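PDB 3L0G: nicotinate-nucleotide pyrophosphorylase from Ehrlichia chaffeensis, which probably catalyses the phosphoribosyl transfer and decarboxylation that turn quinolinate into nicotinate mononucleotide, a step of NAD biosynthesis. Local coordinates for residues F26-I29 and I30-L34; I123-A126 and S127-S131; L196-Q199 and R200-N204; M236-S239 and E240-A244. All blocks are in the same frame, centred on the assembly; numbering follows the deposited sequence.

All four are local contacts along single helices of an elongated chain, contacts 1 and 4 at the N-terminal ends and contacts 2 and 3 within them. Contacts 1 and 2 sit on helices 27-38 and 116-139, their centres about 17 Å apart and their nearest atoms about 7 Å; Phe122, the residue just before contact 2, packs on Ile29 and Ala33 of contact 1. Contacts 3 and 4 belong to helices beside the parallel sheet of the C-terminal domain, with centres about 27 Å apart. Contact 2 lies nearest the middle of the chain, about 39 Å between centres from contact 3 and 32 Å from contact 4. Contacts 1 and 3 both meet the second subunit, whereas contact 4 touches no other chain of the assembly.

Contact 1 (F26-I29 and I30-L34)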
# COMPACT_ATOMS: atom_id res chain seq x y z
N PHE C 26 -2.16 3.27 9.31
CA PHE C 26 -0.90 2.54 9.33
C PHE C 26 -1.00 1.21 8.57
O PHE C 26 -0.08 0.39 8.62
CB PHE C 26 -0.46 2.30 10.79
CG PHE C 26 -0.32 3.56 11.61
CD1 PHE C 26 0.63 4.49 11.31
CD2 PHE C 26 -1.13 3.78 12.70
CE1 PHE C 26 0.78 5.62 12.09
CE2 PHE C 26 -1.00 4.91 13.46
CZ PHE C 26 -0.04 5.83 13.15
N SER C 27 -2.11 0.99 7.85
CA SER C 27 -2.33 -0.34 7.26
C SER C 27 -1.24 -0.73 6.24
O SER C 27 -0.80 -1.89 6.19
CB SER C 27 -3.72 -0.44 6.61
OG SER C 27 -4.76 -0.22 7.57
N GLU C 28 -0.80 0.22 5.43
CA GLU C 28 0.21 -0.07 4.41
C GLU C 28 1.57 -0.44 5.06
O GLU C 28 2.18 -1.45 4.69
CB GLU C 28 0.37 1.10 3.43
CG GLU C 28 1.38 0.81 2.34
CD GLU C 28 1.58 1.94 1.33
OE1 GLU C 28 1.23 3.11 1.63
OE2 GLU C 28 2.11 1.64 0.22
N ILE C 29 2.04 0.38 6.00
CA ILE C 29 3.34 0.10 6.64
C ILE C 29 3.27 -1.18 7.48
O ILE C 29 4.22 -1.95 7.52
CB ILE C 29 3.90 1.30 7.46
CG1 ILE C 29 3.08 1.59 8.75
CG2 ILE C 29 4.02 2.52 6.57
CD1 ILE C 29 3.81 2.65 9.68
N ILE C 30 2.10 -1.46 8.04
CA ILE C 30 1.89 -2.76 8.71
C ILE C 30 2.07 -3.93 7.76
O ILE C 30 2.80 -4.85 8.05
CB ILE C 30 0.50 -2.85 9.41
CG1 ILE C 30 0.49 -1.95 10.64
CG2 ILE C 30 0.18 -4.31 9.85
CD1 ILE C 30 -0.91 -1.57 11.12
N HIS C 31 1.41 -3.88 6.61
CA HIS C 31 1.52 -4.96 5.64
C HIS C 31 2.95 -5.18 5.16
O HIS C 31 3.36 -6.35 4.96
CB HIS C 31 0.62 -4.73 4.43
CG HIS C 31 0.79 -5.75 3.35
ND1 HIS C 31 0.14 -6.97 3.37
CD2 HIS C 31 1.53 -5.74 2.21
CE1 HIS C 31 0.48 -7.67 2.30
NE2 HIS C 31 1.32 -6.95 1.58
N ASN C 32 3.68 -4.11 4.90
CA ASN C 32 5.06 -4.23 4.46
C ASN C 32 5.96 -4.80 5.57
O ASN C 32 6.87 -5.56 5.29
CB ASN C 32 5.62 -2.89 3.95
CG ASN C 32 4.91 -2.39 2.67
OD1 ASN C 32 4.89 -1.20 2.41
ND2 ASN C 32 4.35 -3.30 1.87
N ALA C 33 5.71 -4.44 6.83
CA ALA C 33 6.48 -5.03 7.94
C ALA C 33 6.16 -6.54 8.11
O ALA C 33 7.06 -7.35 8.29
CB ALA C 33 6.25 -4.25 9.26
N LEU C 34 4.88 -6.91 8.04
CA LEU C 34 4.50 -8.32 8.05
C LEU C 34 5.10 -9.07 6.90
O LEU C 34 5.73 -10.10 7.12
CB LEU C 34 2.96 -8.54 8.12
CG LEU C 34 2.32 -8.05 9.41
CD1 LEU C 34 0.78 -7.83 9.24
CD2 LEU C 34 2.63 -8.97 10.65
O HOH W 1 3.37 -0.48 -0.36
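Phe26 and Ile30 meet through CB of the first and CD1 of the second, 3.9 Å apart. With Ile30 CG1 anti to its carbonyl carbon (chi1 -71°), the branch runs back over the peptide of Phe26, and CG1 lies 3.1 Å from Phe26 O. The same oxygen accepts from Ile30 N at 2.9 Å. The Phe26 ring turns the other way and meets Tyr163 edge-to-face. Phe26 is the N-cap residue of helix 27-38, and this i to i+4 bonding continues with His31 N to Ser27 O and Ala33 N to Ile29 O. Glu28 and Asn32 stand side by side one turn apart, their carboxylate and amide planes 55° apart. Glu28 CG, trans to the backbone nitrogen at chi1 -178°, comes within 4.0 Å of Asn32 OD1. A water lies 2.5 Å from Glu28 OE2 and 3.2 Å from Asn32 OD1, but not all of the acceptors near it can be served at once, so this bridge is tentative. Glu28 OE2 also forms a salt bridge with Lys35 of the second subunit, which would help to offset the carboxylate's charge. On the buried flank, Ile29 and Ala33 both pack against Phe122 of helix 116-139, while Ile30 rests on Val76 of helix 70-79.

Contact 2 (I123-A126 and S127-S131); sequences IQHA and SGIAS
Ser127 N donates to Ile123 O at 2.8 Å, the shortest of four i to i+4 backbone bonds that carry helix 116-139 through this turn. The helix passes through the middle of the chain, and the sequence families of the N-terminal and C-terminal domains of quinolinate phosphoribosyltransferase meet along it. Gly128 N reaches Gln124 O less directly, from above the carbonyl plane and with an N-H...O angle of 145°. The bond from Ile129 N to His125 O is straighter, at 164°, and Ala130 N completes the set on Ala126 O. One turn further on, Ser127 O is gripped twice by Ser131: its OG donates at 2.6 Å and its backbone N at 2.9 Å, from opposite faces of the carbonyl plane. Both serine hydroxyls also tie the helix to the short strand 65-66 and the residues after it, Ser127 OG bonding to Cys68 N and Ser131 OG to Val66 N. His125 NE2 is hydrogen-bonded to Asp161 OD1 of helix 158-167, and Phe285 meets the imidazole edge-to-face; these two partners would fix the ring's rotation. Packing follows the same flank. His125 and Ile129 lie alongside each other and point the same way, His125 CG opposite its backbone N (chi1 179°) and Ile129 CG1 trans to its own carbonyl carbon. Ile129 also touches Ser164 and Val165 of helix 158-167. Its CD1 approaches the ring obliquely, 3.4 Å from His125 NE2 and 3.7 Å from His125 CD2.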
# COMPACT_ATOMS: atom_id res chain seq x y z
N ILE C 123 6.48 -0.31 18.10
CA ILE C 123 6.23 0.49 19.30
C ILE C 123 7.53 0.99 19.91
O ILE C 123 7.58 2.09 20.45
CB ILE C 123 5.36 -0.24 20.35
CG1 ILE C 123 6.06 -1.48 20.91
CG2 ILE C 123 4.00 -0.59 19.73
CD1 ILE C 123 5.21 -2.25 21.87
N GLN C 124 8.60 0.21 19.77
CA GLN C 124 9.90 0.65 20.21
C GLN C 124 10.40 1.87 19.39
O GLN C 124 11.01 2.79 19.93
CB GLN C 124 10.92 -0.50 20.13
CG GLN C 124 10.68 -1.65 21.11
CD GLN C 124 11.83 -2.69 21.04
OE1 GLN C 124 12.77 -2.64 21.81
NE2 GLN C 124 11.76 -3.56 20.10
N HIS C 125 10.19 1.85 18.07
CA HIS C 125 10.51 2.99 17.21
C HIS C 125 9.63 4.20 17.54
O HIS C 125 10.15 5.30 17.85
CB HIS C 125 10.28 2.57 15.77
CG HIS C 125 10.55 3.63 14.74
ND1 HIS C 125 11.69 3.62 13.97
CD2 HIS C 125 9.80 4.68 14.32
CE1 HIS C 125 11.63 4.64 13.12
NE2 HIS C 125 10.50 5.30 13.32
N ALA C 126 8.31 4.00 17.49
CA ALA C 126 7.37 5.09 17.71
C ALA C 126 7.58 5.69 19.10
O ALA C 126 7.59 6.90 19.24
CB ALA C 126 5.89 4.66 17.50
N SER C 127 7.75 4.84 20.12
CA SER C 127 7.94 5.34 21.48
C SER C 127 9.29 6.05 21.66
O SER C 127 9.40 7.02 22.44
CB SER C 127 7.74 4.22 22.53
OG SER C 127 6.37 3.84 22.62
N GLY C 128 10.31 5.60 20.93
CA GLY C 128 11.60 6.31 20.95
C GLY C 128 11.48 7.73 20.44
O GLY C 128 11.99 8.67 21.04
N ILE C 129 10.76 7.92 19.35
CA ILE C 129 10.52 9.28 18.83
C ILE C 129 9.66 10.14 19.78
O ILE C 129 10.01 11.26 20.10
CB ILE C 129 9.93 9.22 17.44
CG1 ILE C 129 10.95 8.58 16.48
CG2 ILE C 129 9.49 10.62 16.96
CD1 ILE C 129 10.39 8.23 15.07
N ALA C 130 8.56 9.59 20.27
CA ALA C 130 7.67 10.34 21.15
C ALA C 130 8.44 10.74 22.41
O ALA C 130 8.31 11.86 22.86
CB ALA C 130 6.44 9.53 21.51
N SER C 131 9.27 9.84 22.93
CA SER C 131 10.01 10.12 24.15
C SER C 131 11.13 11.16 23.96
O SER C 131 11.28 12.05 24.79
CB SER C 131 10.58 8.83 24.74
OG SER C 131 9.55 7.85 24.91

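Contact 3 (L196-Q199 and R200-N204); sequences LAIQ and RLRKN
Leu196 and Arg200 cross obliquely one turn apart, the leucine lying over one face of the guanidinium. Leu196 CD2 stands 3.7 Å above that plane, displaced toward its rim, and Leu196 CG comes 3.8 Å from Arg200 NE. Leu196 CG is trans to its backbone nitrogen (chi1 -178°), while the arginine chain runs extended from CG to NE, so that its aliphatic part passes Leu196 O before the head group reaches the methyls. Ile198 and Arg202 repeat the theme with a different geometry: they lie side by side and point the same way, and Ile198 CG2 sits over one face of the second guanidinium, 3.6 Å from Arg202 NH2. Both pairs lie on helix 194-204, which flanks the parallel sheet of the C-terminal domain; Ile198 packs on Ile183 and Ile210, and Leu201 on Val181 and Ile210, of that sheet. Four i to i+4 hydrogen bonds join the two segments. Arg202 N to Ile198 O is the straightest, 2.9 Å long with an N-H...O angle of 172°, and Lys203 N to Gln199 O is more bent at 147°. The charged ends have their main partners elsewhere. Arg200 NH1 forms a salt bridge with Glu53 of the second subunit and a hydrogen bond with the backbone oxygen of Ile49 there, placing this helix at a subunit interface. Arg202 NH2 instead stays within its own chain, donating to the backbone oxygen of Asn226.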
# COMPACT_ATOMS: atom_id res chain seq x y z
N LEU C 196 14.29 36.50 -6.69
CA LEU C 196 13.71 35.88 -7.91
C LEU C 196 12.91 34.62 -7.58
O LEU C 196 11.85 34.39 -8.16
CB LEU C 196 14.79 35.59 -8.95
CG LEU C 196 14.29 35.00 -10.27
CD1 LEU C 196 13.55 36.05 -11.13
CD2 LEU C 196 15.49 34.45 -11.03
N ALA C 197 13.40 33.81 -6.65
CA ALA C 197 12.64 32.62 -6.20
C ALA C 197 11.25 33.00 -5.67
O ALA C 197 10.22 32.40 -6.08
CB ALA C 197 13.45 31.81 -5.12
N ILE C 198 11.19 33.98 -4.76
CA ILE C 198 9.92 34.36 -4.15
C ILE C 198 9.00 34.96 -5.22
O ILE C 198 7.80 34.63 -5.28
CB ILE C 198 10.10 35.39 -3.00
CG1 ILE C 198 10.85 34.76 -1.81
CG2 ILE C 198 8.72 35.89 -2.53
CD1 ILE C 198 11.49 35.77 -0.85
N GLN C 199 9.56 35.85 -6.06
CA GLN C 199 8.77 36.43 -7.15
C GLN C 199 8.09 35.38 -8.03
O GLN C 199 6.87 35.49 -8.33
CB GLN C 199 9.63 37.35 -8.04
CG GLN C 199 9.96 38.74 -7.42
CD GLN C 199 10.81 39.62 -8.36
OE1 GLN C 199 11.26 40.72 -7.99
NE2 GLN C 199 11.01 39.14 -9.59
N ARG C 200 8.87 34.37 -8.45
CA ARG C 200 8.34 33.29 -9.30
C ARG C 200 7.27 32.47 -8.61
O ARG C 200 6.24 32.15 -9.21
CB ARG C 200 9.46 32.35 -9.76
CG ARG C 200 10.33 32.97 -10.83
CD ARG C 200 11.44 32.04 -11.16
NE ARG C 200 12.24 32.50 -12.29
CZ ARG C 200 13.24 31.78 -12.80
NH1 ARG C 200 13.57 30.60 -12.28
NH2 ARG C 200 13.92 32.26 -13.83
N LEU C 201 7.53 32.09 -7.36
CA LEU C 201 6.57 31.33 -6.60
C LEU C 201 5.26 32.10 -6.47
O LEU C 201 4.20 31.55 -6.75
CB LEU C 201 7.09 30.92 -5.21
CG LEU C 201 6.20 29.88 -4.50
CD1 LEU C 201 6.99 28.67 -4.00
CD2 LEU C 201 5.40 30.56 -3.40
N ARG C 202 5.34 33.37 -6.07
CA ARG C 202 4.15 34.20 -5.93
C ARG C 202 3.40 34.37 -7.24
O ARG C 202 2.17 34.47 -7.24
CB ARG C 202 4.50 35.59 -5.40
CG ARG C 202 4.87 35.60 -3.95
CD ARG C 202 4.75 36.98 -3.35
NE ARG C 202 4.85 36.88 -1.91
CZ ARG C 202 5.65 37.62 -1.15
NH1 ARG C 202 5.67 37.41 0.16
NH2 ARG C 202 6.41 38.56 -1.68
N LYS C 203 4.13 34.42 -8.36
CA LYS C 203 3.49 34.50 -9.64
C LYS C 203 2.65 33.24 -9.86
O LYS C 203 1.55 33.31 -10.38
CB LYS C 203 4.51 34.69 -10.78
CG LYS C 203 3.85 34.60 -12.14
CD LYS C 203 4.72 35.14 -13.27
CE LYS C 203 3.98 34.99 -14.63
NZ LYS C 203 4.92 34.71 -15.77
N ASN C 204 3.17 32.10 -9.44
CA ASN C 204 2.52 30.81 -9.71
C ASN C 204 1.50 30.33 -8.67
O ASN C 204 0.53 29.72 -9.04
CB ASN C 204 3.57 29.73 -9.94
CG ASN C 204 4.34 29.98 -11.21
OD1 ASN C 204 3.75 30.27 -12.25
ND2 ASN C 204 5.67 29.89 -11.14

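Contact 4 (M236-S239 and E240-A244); sequences MSIS and EIKKA
Glu240 folds back over the start of its helix and meets Met236 and Ser237 together. Its backbone N donates to Ser237 OG at 3.1 Å in a nearly straight bond (169°), the hydroxyl being placed between the serine's N and carbonyl carbon at chi1 61°. In return Glu240 OE1 takes a long, weak bond of 3.4 Å from Ser237 N. The Met236 and Glu240 side chains cross at about a right angle, and the methionine bends at chi3 to bring CE 3.4 Å from Glu240 CB. The reciprocal bonds make a capping box with Ser237 as N-cap, closing the first turn of helix 238-248, the helix of the beta-alpha-beta unit between strands 230-234 and 253-257. Next, Ile241 N binds Ser237 O at 2.9 Å, while its CG1 lies 3.3 Å from that oxygen and 4.3 Å from Met236 CB. The buried Ile241 side chain also packs on Leu233 and Val273. Lys242 N donates to Ile238 O, and the extended lysine chain runs past Ile238, with Lys242 CE 4.2 Å from Ile238 CG1. Lys243 N follows on Ser239 O, and its side chain touches Ile217 of helix 217-225, as does Ala244.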
# COMPACT_ATOMS: atom_id res chain seq x y z
N MET C 236 22.82 28.42 12.13
CA MET C 236 23.42 29.66 12.60
C MET C 236 23.81 29.54 14.08
O MET C 236 23.33 28.66 14.82
CB MET C 236 22.49 30.84 12.27
CG MET C 236 22.31 31.01 10.72
SD MET C 236 21.06 32.22 10.12
CE MET C 236 21.06 33.26 11.54
N SER C 237 24.71 30.42 14.50
CA SER C 237 25.18 30.45 15.87
C SER C 237 24.13 31.13 16.73
O SER C 237 23.27 31.85 16.23
CB SER C 237 26.47 31.26 15.93
OG SER C 237 26.23 32.59 15.50
N ILE C 238 24.23 30.95 18.04
CA ILE C 238 23.32 31.65 18.93
C ILE C 238 23.38 33.17 18.68
O ILE C 238 22.36 33.85 18.67
CB ILE C 238 23.56 31.27 20.40
CG1 ILE C 238 22.36 31.68 21.25
CG2 ILE C 238 24.86 31.85 20.94
CD1 ILE C 238 21.16 30.79 20.98
N SER C 239 24.59 33.69 18.44
CA SER C 239 24.76 35.13 18.18
C SER C 239 23.97 35.60 16.94
O SER C 239 23.26 36.63 16.99
CB SER C 239 26.27 35.48 18.12
OG SER C 239 26.58 36.43 17.11
N GLU C 240 24.09 34.87 15.84
CA GLU C 240 23.31 35.19 14.63
C GLU C 240 21.81 35.03 14.85
O GLU C 240 21.02 35.79 14.30
CB GLU C 240 23.68 34.31 13.45
CG GLU C 240 24.87 34.78 12.66
CD GLU C 240 25.31 33.74 11.64
OE1 GLU C 240 25.65 32.61 12.05
OE2 GLU C 240 25.30 34.05 10.44
N ILE C 241 21.42 34.03 15.64
CA ILE C 241 20.01 33.81 15.90
C ILE C 241 19.47 35.04 16.64
O ILE C 241 18.41 35.56 16.30
CB ILE C 241 19.75 32.51 16.67
CG1 ILE C 241 20.05 31.30 15.78
CG2 ILE C 241 18.26 32.43 17.15
CD1 ILE C 241 20.24 30.00 16.54
N LYS C 242 20.22 35.51 17.63
CA LYS C 242 19.79 36.68 18.40
C LYS C 242 19.73 37.90 17.49
O LYS C 242 18.82 38.69 17.60
CB LYS C 242 20.69 36.95 19.60
CG LYS C 242 20.49 35.96 20.76
CD LYS C 242 21.50 36.24 21.91
CE LYS C 242 21.23 35.32 23.13
NZ LYS C 242 22.17 35.63 24.28
N LYS C 243 20.66 38.03 16.55
CA LYS C 243 20.61 39.16 15.62
C LYS C 243 19.40 39.07 14.72
O LYS C 243 18.81 40.10 14.38
CB LYS C 243 21.90 39.23 14.79
CG LYS C 243 21.96 40.31 13.76
CD LYS C 243 22.36 41.60 14.39
CE LYS C 243 22.11 42.81 13.47
NZ LYS C 243 22.71 44.02 14.10
N ALA C 244 19.05 37.86 14.29
CA ALA C 244 17.92 37.67 13.39
C ALA C 244 16.63 38.06 14.08
O ALA C 244 15.83 38.78 13.52
CB ALA C 244 17.85 36.21 12.90